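Local coordinates for uncharacterized protein (Enterococcus faecalis, PDB 2R41) that is an alpha-beta protein of unknown function from the DUF960 family, named as a GTP cyclohydrolase, at residues Ser26-Ser31 with Leu78-Ser83; His51-Asn56 with Pro87-Ala92; Glu6-Asp11 with Ile44-Leu49; Arg12-Ser17 with His97-Leu102. All coordinates share one frame; numbering follows the deposited sequence.

Contact 1 of 4, residues Ser26-Ser31 with Leu78-Ser83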
# COMPACT_ATOMS: atom_id res chain seq x y z
N SER C 26 -16.36 -3.82 5.97
CA SER C 26 -15.91 -2.69 5.17
C SER C 26 -16.94 -1.64 4.74
O SER C 26 -16.66 -0.44 4.74
CB SER C 26 -15.31 -3.23 3.91
OG SER C 26 -13.96 -3.39 4.17
N GLY C 27 -18.11 -2.09 4.35
CA GLY C 27 -19.10 -1.22 3.79
C GLY C 27 -19.61 -0.30 4.85
O GLY C 27 -20.18 0.74 4.55
N LEU C 28 -19.39 -0.67 6.10
CA LEU C 28 -19.86 0.16 7.19
C LEU C 28 -18.82 1.18 7.62
O LEU C 28 -19.14 2.33 7.95
CB LEU C 28 -20.28 -0.72 8.36
CG LEU C 28 -21.79 -0.73 8.50
CD1 LEU C 28 -22.28 -2.08 9.00
CD2 LEU C 28 -22.23 0.39 9.45
N ILE C 29 -17.57 0.74 7.64
CA ILE C 29 -16.49 1.65 7.86
C ILE C 29 -16.57 2.74 6.77
O ILE C 29 -16.64 3.93 7.10
CB ILE C 29 -15.15 0.93 7.80
CG1 ILE C 29 -15.07 -0.14 8.90
CG2 ILE C 29 -14.02 1.94 7.89
CD1 ILE C 29 -13.69 -0.86 9.06
N ASP C 30 -16.65 2.36 5.50
CA ASP C 30 -16.72 3.35 4.44
C ASP C 30 -17.89 4.29 4.65
O ASP C 30 -17.77 5.52 4.45
CB ASP C 30 -16.82 2.70 3.06
CG ASP C 30 -15.52 1.99 2.65
OD1 ASP C 30 -14.51 2.10 3.41
OD2 ASP C 30 -15.51 1.31 1.57
N SER C 31 -19.03 3.73 5.06
CA SER C 31 -20.16 4.55 5.49
C SER C 31 -19.80 5.66 6.45
O SER C 31 -20.28 6.78 6.28
CB SER C 31 -21.23 3.71 6.15
OG SER C 31 -22.09 3.26 5.16
N LEU C 78 -28.96 3.90 7.70
CA LEU C 78 -28.17 3.20 6.72
C LEU C 78 -28.88 2.00 6.15
O LEU C 78 -29.66 1.33 6.85
CB LEU C 78 -26.85 2.76 7.31
CG LEU C 78 -25.83 3.87 7.54
CD1 LEU C 78 -24.55 3.23 8.00
CD2 LEU C 78 -25.63 4.69 6.28
N PRO C 79 -28.58 1.71 4.88
CA PRO C 79 -29.17 0.57 4.22
C PRO C 79 -28.71 -0.72 4.85
O PRO C 79 -29.42 -1.70 4.77
CB PRO C 79 -28.66 0.68 2.77
CG PRO C 79 -27.44 1.53 2.82
CD PRO C 79 -27.67 2.47 3.99
N PHE C 80 -27.56 -0.71 5.51
CA PHE C 80 -26.96 -1.96 6.00
C PHE C 80 -27.66 -2.67 7.16
O PHE C 80 -28.42 -2.08 7.90
CB PHE C 80 -25.45 -1.79 6.26
CG PHE C 80 -24.75 -1.21 5.10
CD1 PHE C 80 -24.75 -1.90 3.87
CD2 PHE C 80 -24.17 0.04 5.17
CE1 PHE C 80 -24.14 -1.36 2.74
CE2 PHE C 80 -23.55 0.60 4.06
CZ PHE C 80 -23.53 -0.10 2.84
N SER C 81 -27.38 -3.95 7.28
CA SER C 81 -27.98 -4.77 8.29
C SER C 81 -27.29 -4.58 9.64
O SER C 81 -26.05 -4.64 9.75
CB SER C 81 -27.83 -6.21 7.88
OG SER C 81 -29.06 -6.84 8.07
N TYR C 82 -28.12 -4.37 10.67
CA TYR C 82 -27.63 -4.31 12.05
C TYR C 82 -27.32 -5.70 12.56
O TYR C 82 -27.99 -6.66 12.20
CB TYR C 82 -28.65 -3.63 12.97
CG TYR C 82 -28.22 -3.59 14.43
CD1 TYR C 82 -27.47 -2.53 14.93
CD2 TYR C 82 -28.55 -4.62 15.31
CE1 TYR C 82 -27.08 -2.48 16.27
CE2 TYR C 82 -28.18 -4.59 16.63
CZ TYR C 82 -27.44 -3.52 17.11
OH TYR C 82 -27.06 -3.51 18.45
N SER C 83 -26.28 -5.77 13.38
CA SER C 83 -25.86 -6.94 14.10
C SER C 83 -25.50 -6.56 15.55
O SER C 83 -24.92 -5.51 15.79
CB SER C 83 -24.69 -7.58 13.41
OG SER C 83 -23.89 -8.27 14.35

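Contact 2 of 4, residues His51-Asn56 with Pro87-Ala92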
# COMPACT_ATOMS: atom_id res chain seq x y z
N HIS C 51 -18.07 11.62 17.41
CA HIS C 51 -18.72 10.45 18.03
C HIS C 51 -19.74 9.89 17.05
O HIS C 51 -20.52 10.64 16.45
CB HIS C 51 -19.44 10.82 19.32
CG HIS C 51 -18.57 11.47 20.37
ND1 HIS C 51 -17.65 12.47 20.09
CD2 HIS C 51 -18.54 11.32 21.72
CE1 HIS C 51 -17.08 12.88 21.22
NE2 HIS C 51 -17.60 12.20 22.22
N PHE C 52 -19.75 8.58 16.86
CA PHE C 52 -20.85 7.96 16.15
C PHE C 52 -21.45 6.82 16.94
O PHE C 52 -20.76 5.86 17.20
CB PHE C 52 -20.37 7.42 14.83
CG PHE C 52 -19.84 8.48 13.91
CD1 PHE C 52 -20.69 9.19 13.09
CD2 PHE C 52 -18.48 8.74 13.83
CE1 PHE C 52 -20.20 10.14 12.23
CE2 PHE C 52 -18.00 9.70 13.00
CZ PHE C 52 -18.86 10.40 12.19
N ASP C 53 -22.72 6.92 17.33
CA ASP C 53 -23.39 5.76 17.88
C ASP C 53 -24.07 4.95 16.77
O ASP C 53 -24.76 5.53 15.90
CB ASP C 53 -24.41 6.16 18.93
CG ASP C 53 -23.78 6.89 20.10
OD1 ASP C 53 -24.13 8.09 20.34
OD2 ASP C 53 -22.93 6.25 20.77
N LEU C 54 -23.86 3.63 16.79
CA LEU C 54 -24.43 2.68 15.83
C LEU C 54 -25.68 2.03 16.46
O LEU C 54 -25.57 1.29 17.42
CB LEU C 54 -23.39 1.60 15.54
CG LEU C 54 -22.05 1.86 14.79
CD1 LEU C 54 -22.02 1.13 13.49
CD2 LEU C 54 -21.62 3.32 14.55
N LEU C 55 -26.88 2.30 15.96
CA LEU C 55 -28.05 1.82 16.68
C LEU C 55 -28.86 0.86 15.82
O LEU C 55 -28.77 0.93 14.59
CB LEU C 55 -28.91 2.99 17.14
CG LEU C 55 -28.18 4.12 17.89
CD1 LEU C 55 -29.02 5.37 17.87
CD2 LEU C 55 -27.80 3.73 19.31
N ASN C 56 -29.59 -0.06 16.46
CA ASN C 56 -30.53 -0.92 15.74
C ASN C 56 -31.74 -0.14 15.39
O ASN C 56 -32.38 0.43 16.25
CB ASN C 56 -30.98 -2.13 16.56
CG ASN C 56 -31.78 -3.14 15.71
OD1 ASN C 56 -32.44 -2.79 14.73
ND2 ASN C 56 -31.72 -4.41 16.09
N PRO C 87 -19.74 -2.98 17.39
CA PRO C 87 -19.38 -2.09 18.47
C PRO C 87 -20.47 -1.03 18.59
O PRO C 87 -20.98 -0.58 17.57
CB PRO C 87 -18.08 -1.47 17.97
CG PRO C 87 -18.21 -1.53 16.49
CD PRO C 87 -18.82 -2.83 16.24
N SER C 88 -20.85 -0.66 19.80
CA SER C 88 -22.01 0.20 19.97
C SER C 88 -21.69 1.66 19.62
O SER C 88 -22.57 2.39 19.20
CB SER C 88 -22.58 0.09 21.37
OG SER C 88 -21.84 0.90 22.27
N ARG C 89 -20.45 2.09 19.80
CA ARG C 89 -20.06 3.39 19.27
C ARG C 89 -18.64 3.40 18.72
O ARG C 89 -17.83 2.59 19.15
CB ARG C 89 -20.30 4.51 20.28
CG ARG C 89 -19.54 4.46 21.56
CD ARG C 89 -20.27 5.36 22.58
NE ARG C 89 -19.34 6.12 23.42
CZ ARG C 89 -18.55 5.61 24.39
NH1 ARG C 89 -18.52 4.30 24.68
NH2 ARG C 89 -17.73 6.43 25.06
N ILE C 90 -18.36 4.29 17.77
CA ILE C 90 -16.98 4.52 17.31
C ILE C 90 -16.66 6.01 17.18
O ILE C 90 -17.55 6.87 17.15
CB ILE C 90 -16.67 3.88 15.95
CG1 ILE C 90 -17.41 4.60 14.85
CG2 ILE C 90 -17.04 2.40 15.91
CD1 ILE C 90 -18.10 3.65 13.84
N PHE C 91 -15.36 6.30 17.08
CA PHE C 91 -14.89 7.65 16.98
C PHE C 91 -14.18 7.82 15.67
O PHE C 91 -13.54 6.86 15.17
CB PHE C 91 -13.88 7.88 18.07
CG PHE C 91 -14.47 8.05 19.42
CD1 PHE C 91 -15.85 8.13 19.60
CD2 PHE C 91 -13.65 8.20 20.53
CE1 PHE C 91 -16.42 8.33 20.88
CE2 PHE C 91 -14.20 8.42 21.81
CZ PHE C 91 -15.59 8.48 21.98
N ALA C 92 -14.29 9.01 15.07
CA ALA C 92 -13.39 9.40 13.99
C ALA C 92 -12.46 10.45 14.55
O ALA C 92 -12.89 11.45 15.18
CB ALA C 92 -14.14 9.94 12.85
O HOH W 1 -23.90 -1.52 17.49

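Contact 3 of 4, residues Glu6-Asp11 with Ile44-Leu49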
# COMPACT_ATOMS: atom_id res chain seq x y z
N GLU C 6 -7.50 20.79 6.10
CA GLU C 6 -8.95 20.64 6.12
C GLU C 6 -9.36 19.49 7.03
O GLU C 6 -8.69 18.46 7.09
CB GLU C 6 -9.48 20.41 4.70
CG GLU C 6 -10.96 20.74 4.54
CD GLU C 6 -11.48 20.42 3.15
OE1 GLU C 6 -10.96 21.00 2.18
OE2 GLU C 6 -12.40 19.59 3.03
N ARG C 7 -10.48 19.67 7.73
CA ARG C 7 -10.82 18.81 8.86
C ARG C 7 -11.52 17.54 8.38
O ARG C 7 -12.61 17.60 7.80
CB ARG C 7 -11.71 19.55 9.85
CG ARG C 7 -11.89 18.84 11.18
CD ARG C 7 -11.34 19.65 12.33
NE ARG C 7 -9.96 19.30 12.65
CZ ARG C 7 -9.19 19.96 13.50
NH1 ARG C 7 -7.94 19.56 13.72
NH2 ARG C 7 -9.66 21.02 14.14
N PHE C 8 -10.90 16.39 8.63
CA PHE C 8 -11.24 15.16 7.93
C PHE C 8 -11.14 15.34 6.42
O PHE C 8 -11.98 14.83 5.67
CB PHE C 8 -12.65 14.70 8.32
CG PHE C 8 -12.76 14.22 9.74
CD1 PHE C 8 -12.35 12.95 10.09
CD2 PHE C 8 -13.28 15.05 10.72
CE1 PHE C 8 -12.45 12.51 11.39
CE2 PHE C 8 -13.39 14.61 12.03
CZ PHE C 8 -12.98 13.34 12.36
N ASP C 9 -10.12 16.07 5.98
CA ASP C 9 -9.75 16.09 4.57
C ASP C 9 -9.68 14.69 3.99
O ASP C 9 -9.12 13.78 4.60
CB ASP C 9 -8.41 16.81 4.38
CG ASP C 9 -8.12 17.13 2.93
OD1 ASP C 9 -8.71 16.47 2.05
OD2 ASP C 9 -7.30 18.03 2.67
N SER C 10 -10.26 14.51 2.81
CA SER C 10 -10.29 13.21 2.15
C SER C 10 -9.04 12.99 1.30
O SER C 10 -8.81 11.89 0.79
CB SER C 10 -11.54 13.07 1.29
OG SER C 10 -11.60 14.09 0.31
N ASP C 11 -8.24 14.04 1.16
CA ASP C 11 -6.97 13.94 0.44
C ASP C 11 -5.86 13.42 1.34
O ASP C 11 -4.72 13.25 0.90
CB ASP C 11 -6.58 15.31 -0.14
CG ASP C 11 -7.32 15.63 -1.43
OD1 ASP C 11 -8.51 16.01 -1.35
OD2 ASP C 11 -6.72 15.49 -2.51
N ILE C 44 -21.30 21.59 8.41
CA ILE C 44 -21.06 22.20 9.71
C ILE C 44 -19.54 22.19 10.03
O ILE C 44 -18.79 21.40 9.41
CB ILE C 44 -21.81 21.45 10.83
CG1 ILE C 44 -20.94 20.27 11.30
CG2 ILE C 44 -23.23 21.10 10.39
CD1 ILE C 44 -21.57 18.93 11.31
N PRO C 45 -19.11 22.99 11.03
CA PRO C 45 -17.71 22.99 11.42
C PRO C 45 -17.44 21.70 12.15
O PRO C 45 -18.34 21.16 12.80
CB PRO C 45 -17.60 24.13 12.41
CG PRO C 45 -18.92 24.60 12.67
CD PRO C 45 -19.92 23.84 11.91
N LEU C 46 -16.22 21.19 12.04
CA LEU C 46 -15.88 19.89 12.60
C LEU C 46 -14.83 19.96 13.68
O LEU C 46 -13.79 20.63 13.54
CB LEU C 46 -15.44 18.95 11.49
CG LEU C 46 -16.65 18.58 10.67
CD1 LEU C 46 -16.27 17.76 9.48
CD2 LEU C 46 -17.61 17.81 11.55
N ASN C 47 -15.14 19.29 14.77
CA ASN C 47 -14.24 19.06 15.87
C ASN C 47 -13.25 18.06 15.34
O ASN C 47 -13.54 17.36 14.40
CB ASN C 47 -15.08 18.40 16.94
CG ASN C 47 -14.51 18.54 18.32
OD1 ASN C 47 -13.54 17.86 18.69
ND2 ASN C 47 -15.16 19.39 19.12
N ASP C 48 -12.08 17.95 15.92
CA ASP C 48 -11.17 16.97 15.38
C ASP C 48 -11.51 15.60 15.86
O ASP C 48 -10.85 14.65 15.52
CB ASP C 48 -9.74 17.30 15.76
CG ASP C 48 -9.49 17.20 17.26
OD1 ASP C 48 -10.38 16.68 17.98
OD2 ASP C 48 -8.40 17.61 17.73
N LEU C 49 -12.54 15.48 16.70
CA LEU C 49 -12.97 14.17 17.17
C LEU C 49 -14.48 14.04 17.13
O LEU C 49 -15.20 14.94 17.57
CB LEU C 49 -12.46 13.92 18.55
CG LEU C 49 -13.00 12.65 19.17
CD1 LEU C 49 -12.21 11.45 18.75
CD2 LEU C 49 -12.87 12.86 20.66

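Contact 4 of 4, residues Arg12-Ser17 with His97-Leu102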
# COMPACT_ATOMS: atom_id res chain seq x y z
N ARG C 12 -6.20 13.16 2.60
CA ARG C 12 -5.21 12.79 3.59
C ARG C 12 -5.55 11.36 3.92
O ARG C 12 -6.64 10.91 3.62
CB ARG C 12 -5.28 13.73 4.80
CG ARG C 12 -4.45 15.04 4.64
CD ARG C 12 -4.80 16.13 5.64
NE ARG C 12 -5.12 15.54 6.93
CZ ARG C 12 -6.03 16.00 7.79
NH1 ARG C 12 -6.75 17.08 7.54
NH2 ARG C 12 -6.22 15.36 8.93
N SER C 13 -4.61 10.63 4.52
CA SER C 13 -4.81 9.19 4.71
C SER C 13 -5.78 8.86 5.81
O SER C 13 -5.71 9.43 6.86
CB SER C 13 -3.50 8.45 4.94
OG SER C 13 -2.40 9.32 4.93
N ARG C 14 -6.67 7.91 5.54
CA ARG C 14 -7.64 7.47 6.51
C ARG C 14 -7.36 6.02 6.88
O ARG C 14 -7.20 5.21 6.00
CB ARG C 14 -9.03 7.61 5.94
CG ARG C 14 -9.36 9.02 5.53
CD ARG C 14 -10.64 9.05 4.74
NE ARG C 14 -11.25 10.36 4.84
CZ ARG C 14 -12.36 10.74 4.22
NH1 ARG C 14 -12.99 9.89 3.42
NH2 ARG C 14 -12.84 11.98 4.39
N TYR C 15 -7.27 5.71 8.17
CA TYR C 15 -6.97 4.36 8.61
C TYR C 15 -8.10 3.93 9.47
O TYR C 15 -8.86 4.76 9.97
CB TYR C 15 -5.67 4.33 9.42
CG TYR C 15 -4.47 4.60 8.56
CD1 TYR C 15 -3.73 3.54 8.02
CD2 TYR C 15 -4.09 5.88 8.25
CE1 TYR C 15 -2.61 3.78 7.18
CE2 TYR C 15 -2.99 6.14 7.42
CZ TYR C 15 -2.25 5.09 6.88
OH TYR C 15 -1.17 5.36 6.05
N ALA C 16 -8.24 2.63 9.67
CA ALA C 16 -9.17 2.17 10.69
C ALA C 16 -8.43 1.28 11.67
O ALA C 16 -7.61 0.47 11.28
CB ALA C 16 -10.27 1.43 10.06
N SER C 17 -8.73 1.41 12.96
CA SER C 17 -7.99 0.66 13.97
C SER C 17 -8.26 -0.82 13.87
O SER C 17 -9.26 -1.23 13.32
CB SER C 17 -8.46 1.08 15.36
OG SER C 17 -9.65 0.38 15.71
N HIS C 97 -2.59 15.09 10.52
CA HIS C 97 -1.97 14.53 9.33
C HIS C 97 -2.66 13.24 8.90
O HIS C 97 -2.76 12.95 7.71
CB HIS C 97 -0.48 14.28 9.57
CG HIS C 97 -0.18 13.63 10.89
ND1 HIS C 97 -0.33 14.29 12.09
CD2 HIS C 97 0.26 12.38 11.19
CE1 HIS C 97 0.00 13.47 13.08
NE2 HIS C 97 0.36 12.31 12.56
N ARG C 98 -3.12 12.47 9.88
CA ARG C 98 -3.76 11.19 9.61
C ARG C 98 -5.13 11.11 10.29
O ARG C 98 -5.29 11.53 11.43
CB ARG C 98 -2.88 10.04 10.08
CG ARG C 98 -3.29 9.44 11.41
CD ARG C 98 -3.09 7.93 11.42
NE ARG C 98 -1.85 7.53 10.76
CZ ARG C 98 -1.37 6.30 10.76
NH1 ARG C 98 -2.01 5.33 11.39
NH2 ARG C 98 -0.23 6.03 10.13
N GLU C 99 -6.11 10.57 9.57
CA GLU C 99 -7.44 10.36 10.12
C GLU C 99 -7.68 8.90 10.46
O GLU C 99 -7.28 8.00 9.72
CB GLU C 99 -8.51 10.85 9.13
CG GLU C 99 -8.49 12.35 8.88
CD GLU C 99 -8.76 12.70 7.44
OE1 GLU C 99 -9.78 12.24 6.89
OE2 GLU C 99 -7.95 13.45 6.85
N THR C 100 -8.33 8.66 11.60
CA THR C 100 -8.49 7.31 12.12
C THR C 100 -9.87 7.08 12.72
O THR C 100 -10.38 7.91 13.45
CB THR C 100 -7.42 7.02 13.16
OG1 THR C 100 -6.14 7.28 12.58
CG2 THR C 100 -7.44 5.57 13.60
N ILE C 101 -10.46 5.95 12.39
CA ILE C 101 -11.67 5.48 13.06
C ILE C 101 -11.31 4.41 14.06
O ILE C 101 -10.61 3.47 13.75
CB ILE C 101 -12.62 4.86 12.08
CG1 ILE C 101 -13.08 5.94 11.11
CG2 ILE C 101 -13.77 4.26 12.82
CD1 ILE C 101 -13.86 5.44 9.94
N LEU C 102 -11.81 4.54 15.26
CA LEU C 102 -11.43 3.60 16.30
C LEU C 102 -12.49 3.54 17.38
O LEU C 102 -13.47 4.30 17.37
CB LEU C 102 -10.07 3.97 16.91
CG LEU C 102 -10.03 5.25 17.73
CD1 LEU C 102 -8.61 5.60 18.09
CD2 LEU C 102 -10.63 6.43 17.01

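Contact 1 of 4, residues Ser26-Ser31 with Leu78-Ser83
Leu28 and Ser31, near the start of helix 26-40, look onto Leu78 and Phe80, where the chain leaves strand 73-78 and turns a corner. The apolar part is made by branch ends. Leu28 CD2 meets Leu78 CD1 at 3.9 Å, the two side chains slanting across one another, while Leu28 CG lies 4.2 Å from Phe80 CD2, these two side chains running antiparallel alongside each other. Leu78 CD1 also reaches Ser31 CB at 3.8 Å, so a single methyl touches both helical residues.

The second group sets helix oxygens around the Phe80 ring. Ser31 OG sits at the ring edge, near its plane, 3.2 Å from Phe80 CE2. Gly27 O comes to the same CE2 obliquely, at 3.4 Å. Phe80 turns its ring toward the helix with CG anti to the carbonyl carbon (chi1 -52°), and Pro79 CG rests over the centre of one ring face.

The hydrogen bonding stays within the helix. Ser31 OG donates to Gly27 O (3.2 Å) in the carbonyl plane, and Ser31 N donates to the same oxygen. Both donors grip this carbonyl; the OG bond probably holds the hydroxyl beside the aromatic edge.

All the touching residues are buried. Leu34 of a second subunit packs on Ser31 and Leu78, and Ser22 of a third on Phe80. Within the chain, Leu28 continues onto Leu54 of strand 49-57 and Leu78 onto Val63 of strand 60-66, so the contact joins the helix start to the strand that is outermost within this chain.

Contact 2 of 4, residues His51-Asn56 with Pro87-Ala92
Phe52 and Ile90 form a hydrogen-bonded antiparallel pair between strands 49-57 and 89-94, inner neighbours in the six-stranded mixed sheet. Phe52 N donates to Ile90 O at 2.8 Å, and Ile90 N returns a bond to Phe52 O at 2.9 Å. Past this pair Leu54 N reaches Ser88 O (3.0 Å), and a water donates to both Leu54 O and Pro87 O, bridging strand 49-57 to the loop leading into strand 89-94.

Alternation along the strands sends Phe52 and Ile90 to the helix-covered face of the sheet, where both pack on Ile32 of helix 26-40. There Ile90 CG1, set between the backbone N and the carbonyl carbon (chi1 70°), carries CD1 to 3.6 Å from Leu54 CD2. Ala92 CB touches the Phe52 ring at its edge, near the plane, 3.9 Å from CE2.

His51, Asp53, Arg89 and Phe91 occupy the other face. Phe91 turns its edge to the face of His51, ring centroids 4.8 Å apart and planes at 50°, with Phe91 CE1 above the imidazole toward its rim. Asp53 OD2 touches the aliphatic part of Arg89, CB at 3.2 Å, and stays 4.5 Å from Arg89 NE, beyond a salt bridge.

Contact 3 of 4, residues Glu6-Asp11 with Ile44-Leu49
Arg7 and Phe8 take the two central positions of a type II beta turn, closed by Asp9 N to Glu6 O (3.0 Å), and face the irregular chain 44-49 with the CA atoms of Arg7 and Leu46 6.4 Å apart. Arg7 covers the most ground. With CG anti to the backbone N (chi1 -169°), the Arg7 chain runs alongside Leu46, its CG 3.6 Å from Leu46 CB, and bends at chi2 and chi3 then lay the guanidinium over Asp48. Asp48 CB lies above the centre of one guanidinium face, 3.5 Å from Arg7 CZ. The Asp48 carboxylate is turned 72° from the guanidinium plane and its OD2 remains 4.5 Å from Arg7 NH1; the attraction between these opposite charges is probably long-range, with no N-H directed at the oxygen.

Phe8 approaches the same chain with its ring. Asn47 O lies at the ring edge, near its plane, 3.6 Å from Phe8 CE2, while Leu46 CD1 comes obliquely to Phe8 CD2 at 4.2 Å. An Asx turn, in which Asn47 OD1 accepts from Leu49 N (3.3 Å) on a lone pair, probably helps hold the bend that presents the Asn47 carbonyl.

Gln67 supports the 44-49 chain through Asn47 N and Pro45 O. Phe8 N binds the carboxylate of Asp94, whose backbone pairs with Asp48; Phe8 also packs on Trp33 and Ile36 of helix 26-40 and on Ala92 of strand 89-94, joining the N-terminal arm to the entry of strand 49-57.

Contact 4 of 4, residues Arg12-Ser17 with His97-Leu102
Glu99 meets Arg14 and Arg12, one carboxylate oxygen to each. Arg14 NE donates to Glu99 OE1 at 3.1 Å and 172°, almost in the guanidinium plane, although the carboxylate itself is turned steeply against that plane. Arg12 crosses Glu99 at about a right angle, and Glu99 OE2 lies over a face of its guanidinium, 3.3 Å from Arg12 NH2; this is a bridge of charges alone, and the placement of both groups is uncertain.

Tyr15, one residue after Arg14, and Arg98, one before Glu99, meet on the other face of the sheet. The Arg98 guanidinium lies flat on the phenol ring, planes at 12°, with Arg98 CZ 3.9 Å from the Tyr15 ring centroid, a cation-pi stack. Bends at chi2 and chi3 swing the arginine back over the ring.

Backbone bonds set these side chains in line. Glu99 N binds Ser13 O (3.0 Å), Tyr15 N binds Glu99 O (2.8 Å), Ile101 N binds Tyr15 O (3.1 Å) and Ser17 N binds Ile101 O (2.9 Å).

Farther out, Asp94 is the second partner of Arg12, through the same uncertain NH2, and Asp37 of helix 26-40 bridges to Arg14, which also donates to Phe8 O. Ser17 is the N-cap of helix 18-21: its OG bonds to Val20 N and to Glu106. Tyr82 of a neighbouring subunit meets His97 edge-to-face.

The pattern is that of a parallel strand pair at the margin, within this chain, of a mixed sheet, the first strand, 13-16, lying beside the last, 98-102.

In the fold
From the N terminus, contact 3 opens first, and contact 4 opens directly after it at strand 13-16. Contact 1 starts on helix 26-40 before contact 3 closes at residues 44-49, so contact 3 crosses both contacts 1 and 4. Contact 2 opens on strand 49-57, after contact 3 has closed; contact 1 then closes at 78-83 and contact 2 at 87-92, so these two also cross. Contact 4 closes last, at strand 98-102, and its long loop encloses contacts 1 and 2 entirely. Contacts 2 and 4 share one sheet through neighbouring strands 89-94 and 98-102, while contacts 1 and 3 bring the helix start and the N-terminal arm against it.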